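Local coordinates for protein putative enoyl-CoA hydratase/isomerase (PDB 4MI2) that probably isomerises ring-epoxidised phenylacetyl-CoA in phenylacetate degradation, as a member of the crotonase-like enoyl-CoA hydratase/isomerase family, at residues B[24-29]-B[59-64]; B[118-123]-B[137-142]; B[17-22]-B[51-56]; B[107-112]-B[127-132]. All blocks are in the same frame, centred on the assembly; numbering follows the deposited sequence.

Contact 1. Residues B[24-29]-B[59-64]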
loop_
_atom_site.group_PDB
_atom_site.type_symbol
_atom_site.label_atom_id
_atom_site.label_comp_id
_atom_site.label_asym_id
_atom_site.label_seq_id
_atom_site.Cartn_x
_atom_site.Cartn_y
_atom_site.Cartn_z
ATOM N N ASP B 24 -1.792 -22.065 -24.604
ATOM C CA ASP B 24 -2.474 -23.172 -25.270
ATOM C C ASP B 24 -1.678 -24.473 -25.160
ATOM O O ASP B 24 -1.368 -25.129 -26.148
ATOM C CB ASP B 24 -2.726 -22.801 -26.733
ATOM C CG ASP B 24 -3.831 -23.624 -27.383
ATOM O OD1 ASP B 24 -4.623 -24.300 -26.689
ATOM O OD2 ASP B 24 -3.926 -23.565 -28.618
ATOM N N ARG B 25 -1.360 -24.833 -23.925
ATOM C CA ARG B 25 -0.769 -26.115 -23.607
ATOM C C ARG B 25 -1.638 -26.757 -22.514
ATOM O O ARG B 25 -1.140 -27.099 -21.438
ATOM C CB ARG B 25 0.673 -25.906 -23.143
ATOM C CG ARG B 25 1.529 -27.149 -23.209
ATOM C CD ARG B 25 2.873 -26.957 -22.518
ATOM N NE ARG B 25 3.580 -28.232 -22.399
ATOM C CZ ARG B 25 4.497 -28.522 -21.481
ATOM N NH1 ARG B 25 4.854 -27.627 -20.557
ATOM N NH2 ARG B 25 5.066 -29.724 -21.482
ATOM N N PRO B 26 -2.953 -26.910 -22.787
ATOM C CA PRO B 26 -3.898 -27.379 -21.763
ATOM C C PRO B 26 -3.546 -28.737 -21.161
ATOM O O PRO B 26 -3.841 -28.976 -19.997
ATOM C CB PRO B 26 -5.231 -27.467 -22.516
ATOM C CG PRO B 26 -4.865 -27.547 -23.963
ATOM C CD PRO B 26 -3.616 -26.727 -24.089
ATOM N N GLU B 27 -2.919 -29.603 -21.956
ATOM C CA GLU B 27 -2.532 -30.945 -21.520
ATOM C C GLU B 27 -1.535 -30.912 -20.354
ATOM O O GLU B 27 -1.436 -31.882 -19.597
ATOM C CB GLU B 27 -1.974 -31.778 -22.702
ATOM C CG GLU B 27 -0.619 -31.341 -23.282
ATOM C CD GLU B 27 -0.707 -30.263 -24.370
ATOM O OE1 GLU B 27 -1.736 -29.542 -24.454
ATOM O OE2 GLU B 27 0.275 -30.124 -25.141
ATOM N N ALA B 28 -0.806 -29.804 -20.208
ATOM C CA ALA B 28 0.152 -29.642 -19.112
ATOM C C ALA B 28 -0.258 -28.534 -18.137
ATOM O O ALA B 28 0.581 -28.014 -17.405
ATOM C CB ALA B 28 1.530 -29.359 -19.686
ATOM N N SER B 29 -1.545 -28.191 -18.121
ATOM C CA SER B 29 -2.064 -27.041 -17.358
ATOM C C SER B 29 -1.290 -25.737 -17.650
ATOM O O SER B 29 -1.105 -24.891 -16.777
ATOM C CB SER B 29 -2.086 -27.356 -15.855
ATOM O OG SER B 29 -3.011 -28.392 -15.565
ATOM N N SER B 59 -5.318 -14.874 -21.830
ATOM C CA SER B 59 -6.163 -15.973 -21.376
ATOM C C SER B 59 -5.455 -17.310 -21.547
ATOM O O SER B 59 -4.306 -17.353 -21.983
ATOM C CB SER B 59 -7.504 -15.966 -22.130
ATOM O OG SER B 59 -7.310 -16.126 -23.520
ATOM N N ALA B 60 -6.138 -18.395 -21.179
ATOM C CA ALA B 60 -5.534 -19.732 -21.201
ATOM C C ALA B 60 -6.560 -20.846 -21.454
ATOM O O ALA B 60 -7.666 -20.819 -20.916
ATOM C CB ALA B 60 -4.796 -19.979 -19.900
ATOM N N ALA B 61 -6.174 -21.825 -22.272
ATOM C CA ALA B 61 -7.034 -22.960 -22.608
ATOM C C ALA B 61 -7.061 -24.003 -21.491
ATOM O O ALA B 61 -6.091 -24.162 -20.746
ATOM C CB ALA B 61 -6.557 -23.604 -23.901
ATOM N N GLY B 62 -8.175 -24.728 -21.393
ATOM C CA GLY B 62 -8.318 -25.806 -20.419
ATOM C C GLY B 62 -8.748 -25.296 -19.057
ATOM O O GLY B 62 -9.247 -24.184 -18.937
ATOM N N LYS B 63 -8.542 -26.114 -18.029
ATOM C CA LYS B 63 -9.047 -25.821 -16.686
ATOM C C LYS B 63 -8.154 -24.885 -15.863
ATOM O O LYS B 63 -8.641 -24.243 -14.942
ATOM C CB LYS B 63 -9.272 -27.127 -15.899
ATOM N N ASN B 64 -6.869 -24.795 -16.183
ATOM C CA ASN B 64 -5.937 -24.035 -15.348
ATOM C C ASN B 64 -5.159 -22.973 -16.105
ATOM O O ASN B 64 -4.572 -23.253 -17.153
ATOM C CB ASN B 64 -4.984 -24.999 -14.651
ATOM C CG ASN B 64 -5.717 -25.974 -13.731
ATOM O OD1 ASN B 64 -6.555 -25.571 -12.919
ATOM N ND2 ASN B 64 -5.410 -27.253 -13.862
HETATM O O HOH W 1 -6.536 -28.182 -18.913
#

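Contact 2. Residues B[118-123]-B[137-142]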
loop_
_atom_site.group_PDB
_atom_site.type_symbol
_atom_site.label_atom_id
_atom_site.label_comp_id
_atom_site.label_asym_id
_atom_site.label_seq_id
_atom_site.Cartn_x
_atom_site.Cartn_y
_atom_site.Cartn_z
ATOM N N ALA B 118 5.200 -18.639 -11.463
ATOM C CA ALA B 118 5.294 -17.707 -12.585
ATOM C C ALA B 118 3.944 -17.406 -13.221
ATOM O O ALA B 118 3.770 -16.361 -13.859
ATOM C CB ALA B 118 6.228 -18.263 -13.635
ATOM N N GLY B 119 2.994 -18.327 -13.083
ATOM C CA GLY B 119 1.638 -18.091 -13.580
ATOM C C GLY B 119 0.986 -16.930 -12.849
ATOM O O GLY B 119 0.320 -16.087 -13.461
ATOM N N LEU B 120 1.192 -16.892 -11.530
ATOM C CA LEU B 120 0.729 -15.786 -10.709
ATOM C C LEU B 120 1.474 -14.502 -11.082
ATOM O O LEU B 120 0.863 -13.454 -11.226
ATOM C CB LEU B 120 0.906 -16.116 -9.220
ATOM C CG LEU B 120 0.292 -15.164 -8.197
ATOM C CD1 LEU B 120 -1.210 -15.039 -8.399
ATOM C CD2 LEU B 120 0.600 -15.647 -6.778
ATOM N N GLY B 121 2.788 -14.596 -11.268
ATOM C CA GLY B 121 3.603 -13.433 -11.641
ATOM C C GLY B 121 3.100 -12.796 -12.916
ATOM O O GLY B 121 3.007 -11.573 -13.031
ATOM N N LEU B 122 2.758 -13.649 -13.869
ATOM C CA LEU B 122 2.297 -13.228 -15.177
ATOM C C LEU B 122 0.947 -12.547 -15.038
ATOM O O LEU B 122 0.714 -11.462 -15.599
ATOM C CB LEU B 122 2.219 -14.459 -16.087
ATOM C CG LEU B 122 1.815 -14.314 -17.545
ATOM C CD1 LEU B 122 2.789 -13.453 -18.337
ATOM C CD2 LEU B 122 1.751 -15.713 -18.132
ATOM N N ALA B 123 0.062 -13.158 -14.255
ATOM C CA ALA B 123 -1.261 -12.581 -14.033
ATOM C C ALA B 123 -1.219 -11.229 -13.326
ATOM O O ALA B 123 -2.014 -10.332 -13.650
ATOM C CB ALA B 123 -2.140 -13.547 -13.250
ATOM N N PHE B 137 -4.939 -19.270 -6.171
ATOM C CA PHE B 137 -3.730 -18.471 -6.268
ATOM C C PHE B 137 -2.748 -18.859 -5.175
ATOM O O PHE B 137 -3.115 -18.930 -3.997
ATOM C CB PHE B 137 -4.083 -16.987 -6.161
ATOM C CG PHE B 137 -5.151 -16.554 -7.126
ATOM C CD1 PHE B 137 -4.815 -16.004 -8.355
ATOM C CD2 PHE B 137 -6.490 -16.714 -6.811
ATOM C CE1 PHE B 137 -5.797 -15.618 -9.252
ATOM C CE2 PHE B 137 -7.477 -16.332 -7.706
ATOM C CZ PHE B 137 -7.128 -15.780 -8.927
ATOM N N GLY B 138 -1.503 -19.100 -5.567
ATOM C CA GLY B 138 -0.434 -19.429 -4.632
ATOM C C GLY B 138 0.931 -19.075 -5.207
ATOM O O GLY B 138 1.140 -19.120 -6.415
ATOM N N THR B 139 1.868 -18.732 -4.335
ATOM C CA THR B 139 3.218 -18.378 -4.761
ATOM C C THR B 139 4.034 -19.618 -5.129
ATOM O O THR B 139 4.840 -19.581 -6.065
ATOM C CB THR B 139 3.937 -17.556 -3.681
ATOM O OG1 THR B 139 3.752 -18.163 -2.395
ATOM C CG2 THR B 139 3.375 -16.137 -3.647
ATOM N N ALA B 140 3.835 -20.694 -4.366
ATOM C CA ALA B 140 4.473 -22.009 -4.577
ATOM C C ALA B 140 5.983 -22.128 -4.314
ATOM O O ALA B 140 6.458 -23.215 -4.021
ATOM C CB ALA B 140 4.152 -22.551 -5.969
ATOM N N PHE B 141 6.745 -21.044 -4.427
ATOM C CA PHE B 141 8.214 -21.164 -4.496
ATOM C C PHE B 141 8.869 -21.817 -3.269
ATOM O O PHE B 141 9.677 -22.737 -3.405
ATOM C CB PHE B 141 8.840 -19.797 -4.759
ATOM C CG PHE B 141 8.483 -19.209 -6.111
ATOM C CD1 PHE B 141 7.661 -18.098 -6.209
ATOM C CD2 PHE B 141 8.980 -19.765 -7.278
ATOM C CE1 PHE B 141 7.344 -17.554 -7.452
ATOM C CE2 PHE B 141 8.662 -19.231 -8.528
ATOM C CZ PHE B 141 7.844 -18.119 -8.613
ATOM N N THR B 142 8.506 -21.345 -2.075
ATOM C CA THR B 142 9.145 -21.793 -0.841
ATOM C C THR B 142 8.753 -23.218 -0.520
ATOM O O THR B 142 9.514 -23.933 0.130
ATOM C CB THR B 142 8.839 -20.876 0.367
ATOM O OG1 THR B 142 7.436 -20.856 0.625
ATOM C CG2 THR B 142 9.340 -19.450 0.121
#

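Contact 3. Residues B[17-22]-B[51-56]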
loop_
_atom_site.group_PDB
_atom_site.type_symbol
_atom_site.label_atom_id
_atom_site.label_comp_id
_atom_site.label_asym_id
_atom_site.label_seq_id
_atom_site.Cartn_x
_atom_site.Cartn_y
_atom_site.Cartn_z
ATOM N N GLY B 17 -8.476 -3.824 -32.613
ATOM C CA GLY B 17 -7.141 -3.603 -32.066
ATOM C C GLY B 17 -6.889 -4.294 -30.731
ATOM O O GLY B 17 -6.000 -3.891 -29.976
ATOM N N VAL B 18 -7.671 -5.331 -30.441
ATOM C CA VAL B 18 -7.457 -6.149 -29.261
ATOM C C VAL B 18 -6.452 -7.227 -29.630
ATOM O O VAL B 18 -6.711 -8.012 -30.537
ATOM C CB VAL B 18 -8.755 -6.840 -28.801
ATOM C CG1 VAL B 18 -8.482 -7.768 -27.629
ATOM C CG2 VAL B 18 -9.810 -5.806 -28.436
ATOM N N ALA B 19 -5.314 -7.265 -28.938
ATOM C CA ALA B 19 -4.369 -8.364 -29.099
ATOM C C ALA B 19 -4.722 -9.462 -28.112
ATOM O O ALA B 19 -4.766 -9.229 -26.905
ATOM C CB ALA B 19 -2.937 -7.900 -28.890
ATOM N N ALA B 20 -4.993 -10.653 -28.639
ATOM C CA ALA B 20 -5.317 -11.809 -27.823
ATOM C C ALA B 20 -4.074 -12.681 -27.689
ATOM O O ALA B 20 -3.498 -13.088 -28.696
ATOM C CB ALA B 20 -6.465 -12.596 -28.442
ATOM N N ILE B 21 -3.655 -12.938 -26.452
ATOM C CA ILE B 21 -2.563 -13.861 -26.161
ATOM C C ILE B 21 -3.150 -15.029 -25.369
ATOM O O ILE B 21 -3.646 -14.840 -24.256
ATOM C CB ILE B 21 -1.443 -13.179 -25.342
ATOM C CG1 ILE B 21 -0.913 -11.940 -26.080
ATOM C CG2 ILE B 21 -0.300 -14.162 -25.053
ATOM C CD1 ILE B 21 0.150 -11.169 -25.317
ATOM N N VAL B 22 -3.126 -16.230 -25.948
ATOM C CA VAL B 22 -3.695 -17.400 -25.285
ATOM C C VAL B 22 -2.634 -18.462 -25.022
ATOM O O VAL B 22 -1.973 -18.943 -25.950
ATOM C CB VAL B 22 -4.849 -18.033 -26.098
ATOM C CG1 VAL B 22 -5.561 -19.113 -25.276
ATOM C CG2 VAL B 22 -5.834 -16.958 -26.557
ATOM N N PRO B 51 1.438 -0.605 -33.349
ATOM C CA PRO B 51 0.719 0.626 -33.035
ATOM C C PRO B 51 -0.793 0.551 -33.280
ATOM O O PRO B 51 -1.518 1.461 -32.890
ATOM C CB PRO B 51 1.366 1.661 -33.967
ATOM C CG PRO B 51 1.862 0.872 -35.131
ATOM C CD PRO B 51 2.181 -0.507 -34.624
ATOM N N ALA B 52 -1.260 -0.517 -33.917
ATOM C CA ALA B 52 -2.694 -0.737 -34.075
ATOM C C ALA B 52 -3.321 -1.340 -32.817
ATOM O O ALA B 52 -4.540 -1.359 -32.686
ATOM C CB ALA B 52 -2.958 -1.636 -35.269
ATOM N N VAL B 53 -2.501 -1.830 -31.891
ATOM C CA VAL B 53 -3.020 -2.487 -30.690
ATOM C C VAL B 53 -3.503 -1.440 -29.682
ATOM O O VAL B 53 -2.759 -0.527 -29.337
ATOM C CB VAL B 53 -1.954 -3.416 -30.066
ATOM C CG1 VAL B 53 -2.359 -3.859 -28.666
ATOM C CG2 VAL B 53 -1.726 -4.618 -30.971
ATOM N N ARG B 54 -4.752 -1.559 -29.234
ATOM C CA ARG B 54 -5.334 -0.585 -28.295
ATOM C C ARG B 54 -5.691 -1.217 -26.932
ATOM O O ARG B 54 -6.015 -0.517 -25.964
ATOM C CB ARG B 54 -6.537 0.153 -28.934
ATOM C CG ARG B 54 -6.365 0.439 -30.433
ATOM C CD ARG B 54 -6.996 1.700 -31.042
ATOM N NE ARG B 54 -7.945 2.469 -30.233
ATOM C CZ ARG B 54 -9.141 2.914 -30.642
ATOM N NH1 ARG B 54 -9.614 2.633 -31.855
ATOM N NH2 ARG B 54 -9.895 3.640 -29.817
ATOM N N ALA B 55 -5.619 -2.541 -26.866
ATOM C CA ALA B 55 -5.766 -3.278 -25.607
ATOM C C ALA B 55 -5.278 -4.701 -25.809
ATOM O O ALA B 55 -5.213 -5.188 -26.938
ATOM C CB ALA B 55 -7.216 -3.281 -25.127
ATOM N N VAL B 56 -4.949 -5.355 -24.699
ATOM C CA VAL B 56 -4.444 -6.717 -24.706
ATOM C C VAL B 56 -5.294 -7.566 -23.764
ATOM O O VAL B 56 -5.682 -7.116 -22.680
ATOM C CB VAL B 56 -2.975 -6.767 -24.255
ATOM C CG1 VAL B 56 -2.464 -8.198 -24.177
ATOM C CG2 VAL B 56 -2.116 -5.946 -25.196
#

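Contact 4. Residues B[107-112]-B[127-132]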
loop_
_atom_site.group_PDB
_atom_site.type_symbol
_atom_site.label_atom_id
_atom_site.label_comp_id
_atom_site.label_asym_id
_atom_site.label_seq_id
_atom_site.Cartn_x
_atom_site.Cartn_y
_atom_site.Cartn_z
ATOM N N VAL B 107 -3.975 -3.872 -20.254
ATOM C CA VAL B 107 -3.818 -5.330 -20.341
ATOM C C VAL B 107 -4.784 -5.962 -19.365
ATOM O O VAL B 107 -4.772 -5.626 -18.185
ATOM C CB VAL B 107 -2.388 -5.776 -19.971
ATOM C CG1 VAL B 107 -2.256 -7.295 -20.043
ATOM C CG2 VAL B 107 -1.372 -5.112 -20.881
ATOM N N VAL B 108 -5.620 -6.863 -19.875
ATOM C CA VAL B 108 -6.628 -7.568 -19.101
ATOM C C VAL B 108 -6.241 -9.034 -19.095
ATOM O O VAL B 108 -5.738 -9.536 -20.100
ATOM C CB VAL B 108 -8.014 -7.431 -19.757
ATOM C CG1 VAL B 108 -9.106 -8.024 -18.870
ATOM C CG2 VAL B 108 -8.312 -5.972 -20.076
ATOM N N VAL B 109 -6.479 -9.725 -17.974
ATOM C CA VAL B 109 -6.208 -11.156 -17.893
ATOM C C VAL B 109 -7.409 -11.913 -17.321
ATOM O O VAL B 109 -8.073 -11.450 -16.389
ATOM C CB VAL B 109 -4.904 -11.455 -17.115
ATOM C CG1 VAL B 109 -5.025 -11.032 -15.661
ATOM C CG2 VAL B 109 -4.513 -12.925 -17.233
ATOM N N ALA B 110 -7.704 -13.056 -17.943
ATOM C CA ALA B 110 -8.782 -13.949 -17.525
ATOM C C ALA B 110 -8.146 -15.147 -16.843
ATOM O O ALA B 110 -7.326 -15.837 -17.452
ATOM C CB ALA B 110 -9.596 -14.405 -18.730
ATOM N N ILE B 111 -8.521 -15.387 -15.588
ATOM C CA ILE B 111 -7.876 -16.414 -14.774
ATOM C C ILE B 111 -8.857 -17.512 -14.366
ATOM O O ILE B 111 -9.734 -17.332 -13.508
ATOM C CB ILE B 111 -7.198 -15.824 -13.525
ATOM C CG1 ILE B 111 -6.382 -14.579 -13.892
ATOM C CG2 ILE B 111 -6.286 -16.859 -12.879
ATOM C CD1 ILE B 111 -5.810 -13.866 -12.685
ATOM N N ASN B 112 -8.682 -18.648 -15.026
ATOM C CA ASN B 112 -9.379 -19.889 -14.736
ATOM C C ASN B 112 -8.489 -20.778 -13.863
ATOM O O ASN B 112 -7.269 -20.778 -14.032
ATOM C CB ASN B 112 -9.696 -20.604 -16.067
ATOM C CG ASN B 112 -8.482 -20.655 -17.033
ATOM O OD1 ASN B 112 -7.578 -19.796 -16.997
ATOM N ND2 ASN B 112 -8.471 -21.664 -17.907
ATOM N N ASP B 127 -3.133 -5.236 -15.965
ATOM C CA ASP B 127 -3.815 -4.116 -15.302
ATOM C C ASP B 127 -5.146 -4.519 -14.649
ATOM O O ASP B 127 -5.472 -4.051 -13.559
ATOM C CB ASP B 127 -4.061 -2.989 -16.304
ATOM C CG ASP B 127 -2.779 -2.483 -16.924
ATOM O OD1 ASP B 127 -1.883 -2.119 -16.144
ATOM O OD2 ASP B 127 -2.651 -2.472 -18.180
ATOM N N ILE B 128 -5.906 -5.372 -15.329
ATOM C CA ILE B 128 -7.248 -5.775 -14.891
ATOM C C ILE B 128 -7.285 -7.293 -14.891
ATOM O O ILE B 128 -6.884 -7.927 -15.865
ATOM C CB ILE B 128 -8.364 -5.243 -15.834
ATOM C CG1 ILE B 128 -8.239 -3.729 -16.070
ATOM C CG2 ILE B 128 -9.759 -5.580 -15.294
ATOM C CD1 ILE B 128 -8.549 -2.872 -14.860
ATOM N N ARG B 129 -7.779 -7.864 -13.801
ATOM C CA ARG B 129 -7.744 -9.304 -13.560
ATOM C C ARG B 129 -9.163 -9.789 -13.305
ATOM O O ARG B 129 -9.810 -9.348 -12.358
ATOM C CB ARG B 129 -6.865 -9.622 -12.337
ATOM C CG ARG B 129 -5.375 -9.760 -12.635
ATOM C CD ARG B 129 -4.529 -9.735 -11.361
ATOM N NE ARG B 129 -4.595 -8.421 -10.732
ATOM C CZ ARG B 129 -3.890 -7.361 -11.106
ATOM N NH1 ARG B 129 -2.997 -7.442 -12.083
ATOM N NH2 ARG B 129 -4.075 -6.213 -10.485
ATOM N N ILE B 130 -9.636 -10.684 -14.165
ATOM C CA ILE B 130 -10.954 -11.290 -14.021
ATOM C C ILE B 130 -10.788 -12.773 -13.677
ATOM O O ILE B 130 -10.169 -13.519 -14.427
ATOM C CB ILE B 130 -11.769 -11.193 -15.327
ATOM C CG1 ILE B 130 -11.761 -9.763 -15.902
ATOM C CG2 ILE B 130 -13.182 -11.702 -15.101
ATOM C CD1 ILE B 130 -12.479 -8.735 -15.050
ATOM N N ALA B 131 -11.351 -13.199 -12.553
ATOM C CA ALA B 131 -11.187 -14.571 -12.099
ATOM C C ALA B 131 -12.491 -15.348 -12.162
ATOM O O ALA B 131 -13.567 -14.806 -11.896
ATOM C CB ALA B 131 -10.639 -14.595 -10.677
ATOM N N GLY B 132 -12.377 -16.625 -12.521
ATOM C CA GLY B 132 -13.495 -17.551 -12.454
ATOM C C GLY B 132 -13.694 -17.972 -11.012
ATOM O O GLY B 132 -12.761 -17.895 -10.208
#

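Contact 1. Residues B[24-29]-B[59-64]
The amide of N64 reaches across to the hydroxyl of S29, and this is the one direct hydrogen bond between the two loops. N64 ND2 donates to S29 OG over 3.2 Å with an almost straight N-H (166°), and the hydroxyl lies close to the amide plane. N64 holds its CG anti to its own carbonyl carbon (chi1 -61°), which sends the amide forward from a CB already directed at the other loop; the two CB atoms, S29 CB and N64 CB, come within 3.9 Å. The far end of the amide, OD1, accepts from the backbone N of A114, so both ends are engaged and a flip of the group is disfavoured.

Earlier in both segments, van der Waals packing takes over. The P26 ring lies beside the A61-G62 backbone, with P26 CB 3.8 Å from A61 O and P26 CG 4.3 Å from the A61 methyl. D24 approaches the same methyl: its CB leads off elsewhere, but the carboxylate swings back and D24 OD1 rests 3.5 Å from A61 CB in a plain van der Waals contact. A water between the loops donates to P26 O at 3.0 Å and accepts from K63 N, while S29 N also donates to P26 O. Just beyond, N30 ND2 is bonded to both A61 O and N64 O.

This surface contact joins the turns that follow strands 18-23 and 55-60. In crotonase-fold enzymes the second of these turns leads to one backbone N-H of the oxyanion hole.

Contact 2. Residues B[118-123]-B[137-142]
The F137 ring meets L120 at its edge: L120 CD1 sits near the ring plane, 3.7 Å from F137 CD1, and the two side chains cross at about a right angle. The second ring, F141, approaches the beginning of helix 118-124 obliquely, placing F141 CZ 3.9 Å from A118 N. Beyond the two segments, C115, L185 and V186 pack on F137, whereas L152 and D149 touch F141, as does Q240 of the second subunit.

L120 carries the largest share of the contact, against F137, G138 and T139. CG anti to the backbone N (chi1 -171°) carries the branch toward the strand, where its two methyls take different partners: CD1 takes the F137 edge, while L120 CD2 rests 3.5 Å from G138 O and 4.2 Å from T139 CG2. No hydrogen bond crosses between the two segments, whose touching residues are all buried; they meet through apolar and van der Waals packing.

The backbone of G138 is bonded to G117, just ahead of the helix, which ties strand 136-138 to strand 114-116. What results is a short parallel strand pair roofed by a glycine-rich helix, a feature of the crotonase fold; in relatives, a backbone N-H at the start of this helix completes the oxyanion hole.

Contact 3. Residues B[17-22]-B[51-56]
G17 and R54 come closest where the two chains begin to pair: R54 N donates to G17 O at 2.7 Å with a nearly straight N-H (168°), tilted somewhat out of the carbonyl plane. A second, weak bond runs from A55 N to the same oxygen, so one carbonyl receives two successive amides. The next rung, A19 N to A55 O at 2.9 Å, lies in the carbonyl plane and begins the parallel register of V18 with A55 and A19 with V56. G17 can press against A52 and R54 at its positive phi (83°) because it has no side chain.

Side chains thicken this tight part on the A19 and V56 face. The A19 methyl sits 4.1 Å from V53 CG2 and 4.3 Å from V56 CG2, and the other branch, V56 CG1, meets I21 CD1 at 4.1 Å.

Toward the start of segment 51-56 the packing thins. A52 is exposed and offers little more than its carbonyl oxygen, and the R54 side chain heads away from the strand pair to bond T211, G209 and F264.

Helix 34-49, the crossover of this beta-alpha-beta unit, lays A47 on A19 and L40, A43 and L44 on I21. On the other face A207 of helix 195-207 touches V18 and A55, while strand 9-13 flanks the far edge of strand 18-23.

Contact 4. Residues B[107-112]-B[127-132]
V107 and D127 open a parallel strand pair in the main sheet of the crotonase fold, between strands 55-60 and 188-190. V107 N donates to D127 OD2 at 2.8 Å, meeting the carboxylate on its anti side, while V107 O accepts from both D127 N and I128 N. Thus D127 binds V107 through side chain and backbone together. From there the ladder is regular: V109 N to I128 O, I130 N to V109 O (2.8 Å, 178°), I111 N to I130 O and finally G132 N to I111 O.

Side chains pair above and below this ladder. On the V108 and I130 face, V108 CG1 lies 4.2 Å from I128 CB and 4.3 Å from I130 CG1, and helix 195-207 covers the face with A199 touching V108 and A110. On the other face I111 and the start of the R129 chain run side by side, I111 CD1 being 4.1 Å from R129 CG.

Second-shell groups set the polar ends. K218 forms a salt bridge with D127 OD2, and the R129 guanidinium has weak bonds to A123 O, A126 O, L185 O and S163 of the third subunit. V109 carries CG1 between its backbone N and carbonyl carbon (chi1 65°), 3.3 Å from R129 CG, unusually short for two carbons and so doubtful in detail.

Overall arrangement
Contacts 3 and 4 are successive steps across one sheet, joined by strand 55-60: V56 O lies 2.8 Å from V108 N, probably as a hydrogen bond. Contact 1 continues that strand to its end, where S59 N approaches I21 O of contact 3 at 2.9 Å and N112 of contact 4 bonds weakly to A60 O and G62 O. Contact 2 packs on contact 4 through I111 CD1, 3.7 Å from A123 CB. Contacts 2 and 3 lie on opposite sides of the chain's centre, their own centres 24 Å apart. Contacts 1 and 2, with nearest atoms about 7 Å apart, probably border the oxyanion hole, judging from crotonase relatives.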